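Local coordinates for protein homospermidine synthase (Legionella pneumophila subsp. pneumophila str. Philadelphia 1, PDB 2PH5) that binds NAD in a Rossmann-type domain and probably acts as a homospermidine synthase, a polyamine-forming transferase, at residues N84-D89 and I405-H410; L362-G365 and G369-W372. One frame throughout, in Å; residues are numbered along the deposited sequence.

Contact 1 and contact 2 hold different elements and flank the middle of the chain, their centres about 34 Å and their nearest atoms about 21 Å apart. In sequence, contact 2 falls between the two segments of contact 1. Both are largely buried, though Ile408 of contact 1 is partly exposed, and their chemistry differs. Contact 1 sets helix 391-408 against strand 86-89 of the parallel NAD-binding sheet purely through apolar side chains, burying 114 Å². Contact 2 pairs neighbouring strands of the mixed sheet in the second domain, buries 275 Å² and rests on two backbone hydrogen bonds. Neither touches NAD: the side chains of Phe86 and Trp372 each lie about 14 Å from it.

Contact 1 (N84-D89 and I405-H410); sequences NDFLID and IWAIEH
Phe86 packs against Ala407 and Ile408, joining a strand of the Rossmann-type parallel sheet to the C-terminal end of helix 391-408, a segment that returns from more than 300 residues further along the chain. The nearest CA atoms, those of Phe86 and Ile408, are 8.4 Å apart, so side chains alone bridge the gap.

The apolar contact is carried by one ring. With CG roughly anti to the backbone N (chi1 -157°), the Phe86 ring reaches from the sheet toward the helix. The Ala407 methyl approaches it obliquely on the CE1-CZ side, CB lying 3.9 Å from both CE1 and CZ of Phe86. Ile408 comes to the ring's edge, near its plane, with CG1 4.0 Å from CD1 of Phe86. That branch stands beside the backbone N (chi1 -66°), which brings it nearer to the strand than the direction of its CB suggests. Leu109 and Ile111 of the adjacent strand 109-112 also touch Phe86, while Ile408 reaches Phe36.

Polar interactions lie at the flanks. Asp85 forms a salt bridge with Arg15 beside the sheet. Where the helix gives out, His410 folds back over Trp406, so that its ND1 sits 3.3 Å above the indole plane, toward the rim. The same nitrogen donates to the backbone: His410 ND1 is 2.8 Å from Trp406 O, with an N-H...O angle of 148°.

Contact 2 (L362-G365 and G369-W372); sequences LLMG and GAYW
Leu363 and Tyr371 form an antiparallel hydrogen-bonded pair in the beta hairpin of strands 352-364 and 370-378, within the mixed sheet of the saccharopine dehydrogenase-like C-terminal domain. Leu363 N lies 2.7 Å from Tyr371 O, with an N-H...O angle of 162°, and the return bond from Tyr371 N to Leu363 O measures 3.0 Å. The short strand axes approach to 4.7 Å at 164°, close to antiparallel. Beside the first bond, CA of Leu362 makes a CH...O contact of 3.3 Å with Tyr371 O, which thus receives both an N-H and a C-H.

Leu363 and Tyr371 direct their side chains to one face, where helix 158-176 packs on them; the Tyr371 hydroxyl is hydrogen-bonded to Asn173 of that helix. Leu362 and Trp372, the adjacent non-hydrogen-bonded pair, occupy the other face. The first torsion of Leu362 (chi1 -175°) puts CG beside the carbonyl carbon, and the next carries CD1 over the partner strand, 3.3 Å from Tyr371 O and 3.8 Å from CB of Trp372. Farther toward the turn, Ala370 CB meets both this branch and selenomethionine Met364, whose CG is 4.1 Å from the Ala370 methyl.

Contact 1 (N84-D89 and I405-H410)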
ATOM      1  N   ASN A  84      39.231  25.995  12.941  1.00 37.41           N
ATOM      2  CA  ASN A  84      39.161  25.669  11.510  1.00 36.02           C
ATOM      3  C   ASN A  84      38.802  24.225  11.178  1.00 33.66           C
ATOM      4  O   ASN A  84      38.756  23.847  10.006  1.00 30.89           O
ATOM      5  CB  ASN A  84      40.469  26.036  10.811  1.00 35.53           C
ATOM      6  CG  ASN A  84      40.751  27.506  10.882  1.00 37.28           C
ATOM      7  OD1 ASN A  84      39.905  28.327  10.500  1.00 36.17           O
ATOM      8  ND2 ASN A  84      41.939  27.864  11.385  1.00 36.23           N
ATOM      9  N   ASP A  85      38.565  23.413  12.203  1.00 32.07           N
ATOM     10  CA  ASP A  85      38.177  22.037  11.958  1.00 30.88           C
ATOM     11  C   ASP A  85      36.725  22.054  11.505  1.00 29.73           C
ATOM     12  O   ASP A  85      36.072  23.095  11.546  1.00 30.28           O
ATOM     13  CB  ASP A  85      38.342  21.184  13.215  1.00 31.53           C
ATOM     14  CG  ASP A  85      39.789  20.817  13.479  1.00 33.60           C
ATOM     15  OD1 ASP A  85      40.594  20.859  12.523  1.00 35.20           O
ATOM     16  OD2 ASP A  85      40.122  20.470  14.634  1.00 33.62           O
ATOM     17  N   PHE A  86      36.213  20.909  11.080  1.00 28.50           N
ATOM     18  CA  PHE A  86      34.842  20.847  10.599  1.00 27.55           C
ATOM     19  C   PHE A  86      34.069  19.700  11.239  1.00 27.76           C
ATOM     20  O   PHE A  86      34.434  18.533  11.092  1.00 28.93           O
ATOM     21  CB  PHE A  86      34.863  20.691   9.071  1.00 26.16           C
ATOM     22  CG  PHE A  86      33.606  21.149   8.377  1.00 24.58           C
ATOM     23  CD1 PHE A  86      33.681  21.732   7.114  1.00 24.27           C
ATOM     24  CD2 PHE A  86      32.352  20.983   8.963  1.00 24.31           C
ATOM     25  CE1 PHE A  86      32.529  22.145   6.440  1.00 23.81           C
ATOM     26  CE2 PHE A  86      31.188  21.392   8.298  1.00 22.41           C
ATOM     27  CZ  PHE A  86      31.279  21.974   7.034  1.00 23.49           C
ATOM     28  N   LEU A  87      33.002  20.034  11.957  1.00 26.26           N
ATOM     29  CA  LEU A  87      32.178  19.014  12.588  1.00 24.23           C
ATOM     30  C   LEU A  87      30.996  18.672  11.682  1.00 22.00           C
ATOM     31  O   LEU A  87      30.073  19.469  11.538  1.00 23.35           O
ATOM     32  CB  LEU A  87      31.656  19.504  13.947  1.00 25.14           C
ATOM     33  CG  LEU A  87      30.641  18.607  14.681  1.00 25.46           C
ATOM     34  CD1 LEU A  87      31.248  17.240  14.929  1.00 28.32           C
ATOM     35  CD2 LEU A  87      30.250  19.239  16.009  1.00 26.65           C
ATOM     36  N   ILE A  88      31.037  17.505  11.045  1.00 19.99           N
ATOM     37  CA  ILE A  88      29.931  17.095  10.188  1.00 17.90           C
ATOM     38  C   ILE A  88      28.937  16.388  11.107  1.00 18.49           C
ATOM     39  O   ILE A  88      29.225  15.321  11.641  1.00 16.37           O
ATOM     40  CB  ILE A  88      30.403  16.142   9.062  1.00 15.12           C
ATOM     41  CG1 ILE A  88      31.464  16.833   8.211  1.00 13.94           C
ATOM     42  CG2 ILE A  88      29.238  15.779   8.150  1.00 15.47           C
ATOM     43  CD1 ILE A  88      32.096  15.927   7.186  1.00 11.53           C
ATOM     44  N   ASP A  89      27.777  17.009  11.311  1.00 19.86           N
ATOM     45  CA  ASP A  89      26.746  16.462  12.193  1.00 20.00           C
ATOM     46  C   ASP A  89      25.736  15.631  11.416  1.00 20.50           C
ATOM     47  O   ASP A  89      24.907  16.168  10.684  1.00 19.42           O
ATOM     48  CB  ASP A  89      26.035  17.615  12.917  1.00 23.05           C
ATOM     49  CG  ASP A  89      24.993  17.144  13.939  1.00 25.54           C
ATOM     50  OD1 ASP A  89      24.419  18.025  14.629  1.00 24.13           O
ATOM     51  OD2 ASP A  89      24.744  15.919  14.057  1.00 25.07           O
ATOM     52  N   ILE A 405      31.848  21.907   1.172  1.00 25.29           N
ATOM     53  CA  ILE A 405      32.826  22.661   0.401  1.00 27.30           C
ATOM     54  C   ILE A 405      32.513  24.152   0.444  1.00 27.51           C
ATOM     55  O   ILE A 405      33.420  24.981   0.464  1.00 26.90           O
ATOM     56  CB  ILE A 405      32.849  22.221  -1.072  1.00 27.40           C
ATOM     57  CG1 ILE A 405      33.191  20.734  -1.164  1.00 27.63           C
ATOM     58  CG2 ILE A 405      33.881  23.051  -1.847  1.00 27.12           C
ATOM     59  CD1 ILE A 405      32.929  20.143  -2.529  1.00 29.25           C
ATOM     60  N   TRP A 406      31.226  24.485   0.459  1.00 27.81           N
ATOM     61  CA  TRP A 406      30.802  25.879   0.490  1.00 28.19           C
ATOM     62  C   TRP A 406      31.239  26.543   1.785  1.00 28.15           C
ATOM     63  O   TRP A 406      31.780  27.647   1.780  1.00 29.64           O
ATOM     64  CB  TRP A 406      29.277  25.988   0.366  1.00 29.11           C
ATOM     65  CG  TRP A 406      28.792  27.411   0.284  1.00 32.53           C
ATOM     66  CD1 TRP A 406      28.746  28.204  -0.836  1.00 33.51           C
ATOM     67  CD2 TRP A 406      28.341  28.230   1.370  1.00 33.33           C
ATOM     68  NE1 TRP A 406      28.297  29.461  -0.506  1.00 33.63           N
ATOM     69  CE2 TRP A 406      28.043  29.505   0.838  1.00 33.35           C
ATOM     70  CE3 TRP A 406      28.161  28.012   2.741  1.00 35.21           C
ATOM     71  CZ2 TRP A 406      27.574  30.559   1.630  1.00 34.43           C
ATOM     72  CZ3 TRP A 406      27.694  29.067   3.534  1.00 36.05           C
ATOM     73  CH2 TRP A 406      27.407  30.321   2.974  1.00 34.88           C
ATOM     74  N   ALA A 407      30.999  25.860   2.896  1.00 28.42           N
ATOM     75  CA  ALA A 407      31.346  26.392   4.200  1.00 28.56           C
ATOM     76  C   ALA A 407      32.847  26.623   4.354  1.00 29.88           C
ATOM     77  O   ALA A 407      33.261  27.610   4.958  1.00 30.15           O
ATOM     78  CB  ALA A 407      30.833  25.457   5.295  1.00 27.63           C
ATOM     79  N   ILE A 408      33.664  25.727   3.811  1.00 30.28           N
ATOM     80  CA  ILE A 408      35.109  25.884   3.919  1.00 33.40           C
ATOM     81  C   ILE A 408      35.604  27.202   3.309  1.00 35.08           C
ATOM     82  O   ILE A 408      36.467  27.861   3.879  1.00 35.78           O
ATOM     83  CB  ILE A 408      35.851  24.695   3.259  1.00 32.89           C
ATOM     84  CG1 ILE A 408      35.568  23.422   4.058  1.00 32.18           C
ATOM     85  CG2 ILE A 408      37.353  24.971   3.193  1.00 28.97           C
ATOM     86  CD1 ILE A 408      36.140  22.171   3.448  1.00 35.41           C
ATOM     87  N   GLU A 409      35.068  27.598   2.161  1.00 36.91           N
ATOM     88  CA  GLU A 409      35.520  28.842   1.568  1.00 40.71           C
ATOM     89  C   GLU A 409      34.686  30.045   2.030  1.00 39.84           C
ATOM     90  O   GLU A 409      34.835  31.156   1.520  1.00 40.24           O
ATOM     91  CB  GLU A 409      35.539  28.738   0.042  1.00 45.09           C
ATOM     92  CG  GLU A 409      34.198  28.521  -0.606  1.00 52.11           C
ATOM     93  CD  GLU A 409      34.276  28.616  -2.121  1.00 56.32           C
ATOM     94  OE1 GLU A 409      34.919  27.737  -2.742  1.00 58.26           O
ATOM     95  OE2 GLU A 409      33.700  29.572  -2.687  1.00 57.62           O
ATOM     96  N   HIS A 410      33.814  29.801   3.003  1.00 37.81           N
ATOM     97  CA  HIS A 410      32.960  30.820   3.605  1.00 35.59           C
ATOM     98  C   HIS A 410      32.816  30.408   5.070  1.00 34.87           C
ATOM     99  O   HIS A 410      31.712  30.223   5.563  1.00 34.16           O
ATOM    100  CB  HIS A 410      31.577  30.838   2.951  1.00 35.56           C
ATOM    101  CG  HIS A 410      31.601  31.088   1.477  1.00 35.69           C
ATOM    102  ND1 HIS A 410      31.440  30.085   0.544  1.00 34.92           N
ATOM    103  CD2 HIS A 410      31.762  32.233   0.772  1.00 36.53           C
ATOM    104  CE1 HIS A 410      31.500  30.602  -0.669  1.00 35.17           C
ATOM    105  NE2 HIS A 410      31.694  31.904  -0.560  1.00 34.61           N
TER

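Contact 2 (L362-G365 and G369-W372)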
ATOM      1  N   LEU A 362       8.027  20.814  -7.900  1.00 23.45           N
ATOM      2  CA  LEU A 362       7.031  21.109  -8.903  1.00 23.90           C
ATOM      3  C   LEU A 362       6.468  22.497  -8.662  1.00 25.37           C
ATOM      4  O   LEU A 362       5.921  22.770  -7.591  1.00 24.92           O
ATOM      5  CB  LEU A 362       5.920  20.065  -8.816  1.00 23.00           C
ATOM      6  CG  LEU A 362       4.796  20.075  -9.849  1.00 23.44           C
ATOM      7  CD1 LEU A 362       5.399  19.924 -11.242  1.00 22.11           C
ATOM      8  CD2 LEU A 362       3.810  18.930  -9.549  1.00 18.88           C
ATOM      9  N   LEU A 363       6.624  23.384  -9.639  1.00 26.58           N
ATOM     10  CA  LEU A 363       6.080  24.738  -9.518  1.00 27.68           C
ATOM     11  C   LEU A 363       4.852  24.829 -10.411  1.00 27.02           C
ATOM     12  O   LEU A 363       4.946  24.571 -11.605  1.00 25.45           O
ATOM     13  CB  LEU A 363       7.109  25.781  -9.947  1.00 25.99           C
ATOM     14  CG  LEU A 363       8.224  25.982  -8.929  1.00 27.70           C
ATOM     15  CD1 LEU A 363       9.064  24.713  -8.818  1.00 27.33           C
ATOM     16  CD2 LEU A 363       9.079  27.149  -9.359  1.00 27.68           C
HETATM   17  N   MSE A 364       3.705  25.174  -9.831  1.00 29.01           N
HETATM   18  CA  MSE A 364       2.451  25.285 -10.581  1.00 32.13           C
HETATM   19  C   MSE A 364       1.879  26.706 -10.563  1.00 32.94           C
HETATM   20  O   MSE A 364       2.033  27.430  -9.578  1.00 33.66           O
HETATM   21  CB  MSE A 364       1.411  24.322 -10.000  1.00 33.34           C
HETATM   22  CG  MSE A 364       1.817  22.855 -10.025  1.00 37.31           C
HETATM   23 SE   MSE A 364       1.062  21.835  -8.532  1.00 46.36          SE
HETATM   24  CE  MSE A 364       2.525  22.059  -7.276  1.00 37.38           C
ATOM     25  N   GLY A 365       1.219  27.095 -11.654  1.00 33.73           N
ATOM     26  CA  GLY A 365       0.628  28.419 -11.743  1.00 34.15           C
ATOM     27  C   GLY A 365       0.982  29.204 -12.996  1.00 35.52           C
ATOM     28  O   GLY A 365       0.145  29.929 -13.541  1.00 35.95           O
ATOM     29  N   GLY A 369       2.805  26.220 -18.046  1.00 37.52           N
ATOM     30  CA  GLY A 369       2.362  24.916 -17.574  1.00 33.92           C
ATOM     31  C   GLY A 369       3.122  24.503 -16.325  1.00 31.73           C
ATOM     32  O   GLY A 369       4.069  25.184 -15.916  1.00 29.49           O
ATOM     33  N   ALA A 370       2.720  23.402 -15.702  1.00 28.62           N
ATOM     34  CA  ALA A 370       3.427  22.957 -14.504  1.00 27.25           C
ATOM     35  C   ALA A 370       4.862  22.636 -14.892  1.00 25.31           C
ATOM     36  O   ALA A 370       5.121  22.098 -15.967  1.00 25.12           O
ATOM     37  CB  ALA A 370       2.754  21.732 -13.906  1.00 26.59           C
ATOM     38  N   TYR A 371       5.790  22.971 -14.005  1.00 25.24           N
ATOM     39  CA  TYR A 371       7.215  22.751 -14.237  1.00 23.23           C
ATOM     40  C   TYR A 371       7.841  21.941 -13.102  1.00 22.95           C
ATOM     41  O   TYR A 371       7.640  22.242 -11.923  1.00 23.24           O
ATOM     42  CB  TYR A 371       7.919  24.097 -14.334  1.00 21.46           C
ATOM     43  CG  TYR A 371       9.359  24.013 -14.772  1.00 23.10           C
ATOM     44  CD1 TYR A 371       9.688  23.794 -16.111  1.00 23.28           C
ATOM     45  CD2 TYR A 371      10.395  24.187 -13.858  1.00 21.73           C
ATOM     46  CE1 TYR A 371      11.009  23.757 -16.534  1.00 22.54           C
ATOM     47  CE2 TYR A 371      11.718  24.150 -14.268  1.00 24.66           C
ATOM     48  CZ  TYR A 371      12.018  23.936 -15.608  1.00 24.59           C
ATOM     49  OH  TYR A 371      13.332  23.907 -16.011  1.00 26.54           O
ATOM     50  N   TRP A 372       8.606  20.920 -13.469  1.00 22.55           N
ATOM     51  CA  TRP A 372       9.276  20.076 -12.486  1.00 23.94           C
ATOM     52  C   TRP A 372      10.766  20.078 -12.769  1.00 25.23           C
ATOM     53  O   TRP A 372      11.197  19.730 -13.869  1.00 24.64           O
ATOM     54  CB  TRP A 372       8.770  18.640 -12.568  1.00 24.19           C
ATOM     55  CG  TRP A 372       9.264  17.748 -11.472  1.00 26.15           C
ATOM     56  CD1 TRP A 372       8.597  17.411 -10.321  1.00 26.97           C
ATOM     57  CD2 TRP A 372      10.511  17.035 -11.433  1.00 26.65           C
ATOM     58  NE1 TRP A 372       9.349  16.529  -9.579  1.00 23.47           N
ATOM     59  CE2 TRP A 372      10.525  16.283 -10.238  1.00 25.50           C
ATOM     60  CE3 TRP A 372      11.617  16.960 -12.292  1.00 24.84           C
ATOM     61  CZ2 TRP A 372      11.600  15.464  -9.881  1.00 26.70           C
ATOM     62  CZ3 TRP A 372      12.689  16.146 -11.940  1.00 25.67           C
ATOM     63  CH2 TRP A 372      12.672  15.406 -10.741  1.00 25.90           C
TER